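Local structure of fatty acid repression mutant protein 2 (Saccharomyces cerevisiae, 4URP) at residues 53-58 and 94-99; 98-103 and 163-168. The protein reduces 4-nitroquinoline N-oxide with NADH as an FMN-dependent type II nitroreductase, and takes part in the oxidative stress response and in negative regulation of fatty acid metabolism. All blocks are in the same frame, centred on the assembly; numbering follows the deposited sequence.

Contact 1: residues 53-58 and 94-99; sequences NRAVII and VIFFTD
The Phe97 ring presents its edge to Val56, whose CB lies in the ring plane, 3.9 Å from Phe97 CE2, while Ile95 CD1 of its own strand sits over one face, offset toward the rim. Phe97 CG stands anti to its carbonyl carbon (chi1 -60°), a rotation that swings the ring along the strand toward Val56. Phe96, on the other side of the sheet, has Arg54 O at its edge and Ala55 CB meeting CD1 obliquely at 3.8 Å. In the guanidinium plane of Arg54 the edge neighbour is Asp99 CB; Asp99 OD2 comes in obliquely to make a salt bridge, 2.7 Å from Arg54 NH1, with the two flat groups turned 59° apart.

The backbones run antiparallel, 162° between directions, with Val56 and Ile95 as a hydrogen-bonded pair. Val56 N to Ile95 O and Ile95 N to Val56 O are both 2.9 Å, and Phe97 N adds a nearly straight bond to Arg54 O. Ile57 CG1 closes on Val94 CG2 at 3.7 Å, on the same side as Ala55 and Phe96, where helices 31-41 and 117-139 pack. Val56 also touches Val188 of the second subunit. Chemically, this is a buried apolar strand pair joined by three good main-chain bonds and a weak one, with opposite charges paired at one partly exposed end, where Arg54 would probably stabilise the Asp99 carboxylate.

Contact 2: residues 98-103 and 163-168; sequences TDLGPT and AWTVQS. Unlike the reference sequence in segment 98-103: Leu100 (reference Glu).
Thr98, the buried residue of this contact, meets Gln167, their side chains crossing at about a right angle. Gln167 NE2 donates to Thr98 OG1, though the modelled separation is too short to be taken literally at this resolution. Gln167 CG stands anti to its own carbonyl carbon, and the bend at chi2 (-76°) carries the amide alongside Thr98. Thr165 also closes on Thr98, but their backbone pairing is loose: Thr98 N to Thr165 O, 3.1 Å, is bent, and the return bond is weak.

The side formed by Leu100, Ala163 and Trp164 is partly exposed. Leu100 N makes a straight bond to Ala163 O at 3.2 Å; beyond it there are only side-chain touches. Leu100 CD2, at a position that is Glu in the reference sequence, merely rests against Thr165 OG1, and Trp164 NE1 stays 3.7 Å from Asp99 OD2, its ring plane 62° from the carboxylate. Asp99 OD1 accepts from Gly101 N at 3.0 Å; an alanine in place of Asp99 would probably leave this N-H, at the N-terminal end of the helix, without its cap and Arg54 without its charged mate. The arrangement is a strand-to-helix junction with an aspartate N-cap, where sheet pairing gives way to helix 100-109.

From the N terminus, contact 1 comes first: residues 53-58 are rejoined by 94-99 after 35 intervening residues, including helix 60-73. Contact 2 begins where that pairing ends, sharing Thr98 and Asp99, and closes a longer excursion of 59 residues that holds the rest of helix 100-109 and helices 117-139 and 149-155 before returning at 163-168. The two closures therefore follow one another, overlapping at those two residues without nesting or crossing. Strand 92-99 lies between 55-59 and 164-172 in the antiparallel sheet, and the junction of 92-99 with 164-172 is evidenced by probable backbone hydrogen bonds, Phe96 O to Gln167 N at 3.0 Å and Phe96 N to Ser168 O at 3.1 Å.

Contact 1: residues 53-58 and 94-99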
loop_
_atom_site.group_PDB
_atom_site.type_symbol
_atom_site.label_atom_id
_atom_site.label_comp_id
_atom_site.label_asym_id
_atom_site.label_seq_id
_atom_site.Cartn_x
_atom_site.Cartn_y
_atom_site.Cartn_z
ATOM N N ASN A 53 5.815 -10.194 2.049
ATOM C CA ASN A 53 6.153 -9.591 0.769
ATOM C C ASN A 53 7.641 -9.637 0.447
ATOM O O ASN A 53 8.477 -9.205 1.240
ATOM C CB ASN A 53 5.614 -8.165 0.678
ATOM C CG ASN A 53 5.846 -7.373 1.940
ATOM O OD1 ASN A 53 6.644 -7.757 2.795
ATOM N ND2 ASN A 53 5.144 -6.256 2.067
ATOM N N ARG A 54 7.960 -10.185 -0.720
ATOM C CA ARG A 54 9.323 -10.167 -1.230
ATOM C C ARG A 54 9.334 -9.521 -2.604
ATOM O O ARG A 54 8.312 -9.014 -3.065
ATOM C CB ARG A 54 9.903 -11.581 -1.303
ATOM C CG ARG A 54 8.867 -12.681 -1.375
ATOM C CD ARG A 54 8.653 -13.312 -0.014
ATOM N NE ARG A 54 9.810 -13.122 0.851
ATOM C CZ ARG A 54 9.960 -13.703 2.035
ATOM N NH1 ARG A 54 9.033 -14.532 2.500
ATOM N NH2 ARG A 54 11.046 -13.462 2.750
ATOM N N ALA A 55 10.492 -9.535 -3.253
ATOM C CA ALA A 55 10.614 -8.943 -4.577
ATOM C C ALA A 55 11.780 -9.519 -5.368
ATOM O O ALA A 55 12.712 -10.085 -4.807
ATOM C CB ALA A 55 10.741 -7.434 -4.475
ATOM N N VAL A 56 11.703 -9.374 -6.684
ATOM C CA VAL A 56 12.776 -9.764 -7.585
ATOM C C VAL A 56 12.925 -8.712 -8.670
ATOM O O VAL A 56 11.955 -8.339 -9.321
ATOM C CB VAL A 56 12.511 -11.138 -8.233
ATOM C CG1 VAL A 56 13.195 -11.236 -9.583
ATOM C CG2 VAL A 56 12.977 -12.255 -7.308
ATOM N N ILE A 57 14.140 -8.210 -8.839
ATOM C CA ILE A 57 14.434 -7.279 -9.916
ATOM C C ILE A 57 15.055 -8.035 -11.071
ATOM O O ILE A 57 15.950 -8.849 -10.876
ATOM C CB ILE A 57 15.396 -6.175 -9.455
ATOM C CG1 ILE A 57 14.661 -5.188 -8.546
ATOM C CG2 ILE A 57 15.994 -5.444 -10.653
ATOM C CD1 ILE A 57 15.477 -3.975 -8.196
ATOM N N ILE A 58 14.568 -7.781 -12.276
ATOM C CA ILE A 58 15.095 -8.464 -13.442
ATOM C C ILE A 58 15.516 -7.453 -14.505
ATOM O O ILE A 58 14.906 -6.394 -14.645
ATOM C CB ILE A 58 14.078 -9.486 -13.994
ATOM C CG1 ILE A 58 14.807 -10.690 -14.593
ATOM C CG2 ILE A 58 13.121 -8.839 -14.985
ATOM C CD1 ILE A 58 13.899 -11.858 -14.883
ATOM N N VAL A 94 10.989 -4.315 -11.739
ATOM C CA VAL A 94 10.870 -4.824 -10.387
ATOM C C VAL A 94 9.540 -5.539 -10.255
ATOM O O VAL A 94 8.494 -4.981 -10.567
ATOM C CB VAL A 94 10.905 -3.688 -9.351
ATOM C CG1 VAL A 94 10.962 -4.263 -7.944
ATOM C CG2 VAL A 94 12.084 -2.774 -9.611
ATOM N N ILE A 95 9.585 -6.781 -9.797
ATOM C CA ILE A 95 8.365 -7.543 -9.596
ATOM C C ILE A 95 8.194 -7.927 -8.124
ATOM O O ILE A 95 9.139 -8.355 -7.464
ATOM C CB ILE A 95 8.307 -8.768 -10.540
ATOM C CG1 ILE A 95 7.940 -10.041 -9.781
ATOM C CG2 ILE A 95 9.619 -8.940 -11.282
ATOM C CD1 ILE A 95 6.465 -10.310 -9.749
ATOM N N PHE A 96 6.979 -7.745 -7.614
ATOM C CA PHE A 96 6.697 -7.949 -6.197
ATOM C C PHE A 96 5.884 -9.212 -5.955
ATOM O O PHE A 96 5.050 -9.598 -6.773
ATOM C CB PHE A 96 5.951 -6.741 -5.626
ATOM C CG PHE A 96 6.712 -5.458 -5.735
ATOM C CD1 PHE A 96 7.696 -5.152 -4.819
ATOM C CD2 PHE A 96 6.437 -4.557 -6.746
ATOM C CE1 PHE A 96 8.394 -3.977 -4.909
ATOM C CE2 PHE A 96 7.135 -3.377 -6.840
ATOM C CZ PHE A 96 8.117 -3.087 -5.920
ATOM N N PHE A 97 6.136 -9.844 -4.816
ATOM C CA PHE A 97 5.439 -11.062 -4.434
ATOM C C PHE A 97 4.840 -10.943 -3.040
ATOM O O PHE A 97 5.019 -9.942 -2.349
ATOM C CB PHE A 97 6.403 -12.250 -4.422
ATOM C CG PHE A 97 7.053 -12.532 -5.741
ATOM C CD1 PHE A 97 6.425 -13.332 -6.675
ATOM C CD2 PHE A 97 8.302 -12.020 -6.032
ATOM C CE1 PHE A 97 7.023 -13.606 -7.877
ATOM C CE2 PHE A 97 8.907 -12.290 -7.237
ATOM C CZ PHE A 97 8.265 -13.086 -8.162
ATOM N N THR A 98 4.127 -11.990 -2.641
ATOM C CA THR A 98 3.706 -12.171 -1.260
ATOM C C THR A 98 3.830 -13.638 -0.897
ATOM O O THR A 98 3.134 -14.481 -1.456
ATOM C CB THR A 98 2.252 -11.744 -1.026
ATOM O OG1 THR A 98 1.498 -11.921 -2.231
ATOM C CG2 THR A 98 2.184 -10.289 -0.592
ATOM N N ASP A 99 4.718 -13.940 0.041
ATOM C CA ASP A 99 4.900 -15.311 0.497
ATOM C C ASP A 99 3.607 -15.829 1.108
ATOM O O ASP A 99 3.219 -15.428 2.202
ATOM C CB ASP A 99 6.040 -15.390 1.513
ATOM C CG ASP A 99 6.626 -16.778 1.630
ATOM O OD1 ASP A 99 5.926 -17.758 1.297
ATOM O OD2 ASP A 99 7.795 -16.893 2.052
#

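Contact 2: residues 98-103 and 163-168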
loop_
_atom_site.group_PDB
_atom_site.type_symbol
_atom_site.label_atom_id
_atom_site.label_comp_id
_atom_site.label_asym_id
_atom_site.label_seq_id
_atom_site.Cartn_x
_atom_site.Cartn_y
_atom_site.Cartn_z
ATOM N N THR A 98 4.127 -11.990 -2.641
ATOM C CA THR A 98 3.706 -12.171 -1.260
ATOM C C THR A 98 3.830 -13.638 -0.897
ATOM O O THR A 98 3.134 -14.481 -1.456
ATOM C CB THR A 98 2.252 -11.744 -1.026
ATOM O OG1 THR A 98 1.498 -11.921 -2.231
ATOM C CG2 THR A 98 2.184 -10.289 -0.592
ATOM N N ASP A 99 4.718 -13.940 0.041
ATOM C CA ASP A 99 4.900 -15.311 0.497
ATOM C C ASP A 99 3.607 -15.829 1.108
ATOM O O ASP A 99 3.219 -15.428 2.202
ATOM C CB ASP A 99 6.040 -15.390 1.513
ATOM C CG ASP A 99 6.626 -16.778 1.630
ATOM O OD1 ASP A 99 5.926 -17.758 1.297
ATOM O OD2 ASP A 99 7.795 -16.893 2.052
ATOM N N LEU A 100 2.942 -16.724 0.385
ATOM C CA LEU A 100 1.689 -17.312 0.839
ATOM C C LEU A 100 1.936 -18.274 1.993
ATOM O O LEU A 100 1.001 -18.722 2.650
ATOM C CB LEU A 100 0.992 -18.032 -0.321
ATOM C CG LEU A 100 -0.424 -17.557 -0.664
ATOM C CD1 LEU A 100 -1.436 -18.051 0.360
ATOM C CD2 LEU A 100 -0.456 -16.040 -0.762
ATOM N N GLY A 101 3.207 -18.583 2.228
ATOM C CA GLY A 101 3.615 -19.463 3.309
ATOM C C GLY A 101 3.134 -19.041 4.685
ATOM O O GLY A 101 2.340 -19.748 5.303
ATOM N N PRO A 102 3.616 -17.889 5.179
ATOM C CA PRO A 102 3.199 -17.395 6.495
ATOM C C PRO A 102 1.690 -17.174 6.574
ATOM O O PRO A 102 1.067 -17.542 7.565
ATOM C CB PRO A 102 3.936 -16.058 6.611
ATOM C CG PRO A 102 5.110 -16.204 5.742
ATOM C CD PRO A 102 4.666 -17.043 4.588
ATOM N N THR A 103 1.115 -16.595 5.526
ATOM C CA THR A 103 -0.316 -16.313 5.485
ATOM C C THR A 103 -1.129 -17.598 5.608
ATOM O O THR A 103 -2.280 -17.574 6.042
ATOM C CB THR A 103 -0.697 -15.565 4.190
ATOM O OG1 THR A 103 0.181 -14.448 4.018
ATOM C CG2 THR A 103 -2.129 -15.055 4.255
ATOM N N ALA A 163 5.504 -20.663 -3.851
ATOM C CA ALA A 163 4.554 -20.065 -2.921
ATOM C C ALA A 163 4.485 -18.550 -3.088
ATOM O O ALA A 163 3.611 -17.895 -2.525
ATOM C CB ALA A 163 4.923 -20.423 -1.492
ATOM N N TRP A 164 5.409 -17.996 -3.865
ATOM C CA TRP A 164 5.464 -16.553 -4.075
ATOM C C TRP A 164 4.425 -16.076 -5.082
ATOM O O TRP A 164 4.644 -16.129 -6.289
ATOM C CB TRP A 164 6.867 -16.121 -4.513
ATOM C CG TRP A 164 7.877 -16.198 -3.422
ATOM C CD1 TRP A 164 7.749 -16.846 -2.233
ATOM C CD2 TRP A 164 9.170 -15.590 -3.411
ATOM N NE1 TRP A 164 8.887 -16.689 -1.483
ATOM C CE2 TRP A 164 9.774 -15.919 -2.185
ATOM C CE3 TRP A 164 9.872 -14.800 -4.324
ATOM C CZ2 TRP A 164 11.050 -15.487 -1.847
ATOM C CZ3 TRP A 164 11.134 -14.373 -3.986
ATOM C CH2 TRP A 164 11.712 -14.716 -2.758
ATOM N N THR A 165 3.292 -15.612 -4.569
ATOM C CA THR A 165 2.206 -15.115 -5.402
ATOM C C THR A 165 2.567 -13.800 -6.076
ATOM O O THR A 165 2.921 -12.835 -5.413
ATOM C CB THR A 165 0.936 -14.907 -4.563
ATOM O OG1 THR A 165 0.445 -16.178 -4.118
ATOM C CG2 THR A 165 -0.142 -14.218 -5.379
ATOM N N VAL A 166 2.481 -13.771 -7.401
ATOM C CA VAL A 166 2.819 -12.574 -8.163
ATOM C C VAL A 166 1.773 -11.477 -7.996
ATOM O O VAL A 166 0.582 -11.701 -8.209
ATOM C CB VAL A 166 2.969 -12.891 -9.661
ATOM C CG1 VAL A 166 3.280 -11.633 -10.431
ATOM C CG2 VAL A 166 4.049 -13.930 -9.873
ATOM N N GLN A 167 2.223 -10.285 -7.619
ATOM C CA GLN A 167 1.310 -9.183 -7.340
ATOM C C GLN A 167 1.396 -8.061 -8.373
ATOM O O GLN A 167 0.380 -7.634 -8.924
ATOM C CB GLN A 167 1.577 -8.619 -5.939
ATOM C CG GLN A 167 1.443 -9.633 -4.818
ATOM C CD GLN A 167 0.000 -9.951 -4.473
ATOM O OE1 GLN A 167 -0.930 -9.450 -5.103
ATOM N NE2 GLN A 167 -0.191 -10.789 -3.461
ATOM N N SER A 168 2.609 -7.581 -8.631
ATOM C CA SER A 168 2.801 -6.473 -9.564
ATOM C C SER A 168 4.132 -6.550 -10.304
ATOM O O SER A 168 5.008 -7.335 -9.950
ATOM C CB SER A 168 2.687 -5.131 -8.829
ATOM O OG SER A 168 1.349 -4.882 -8.432
#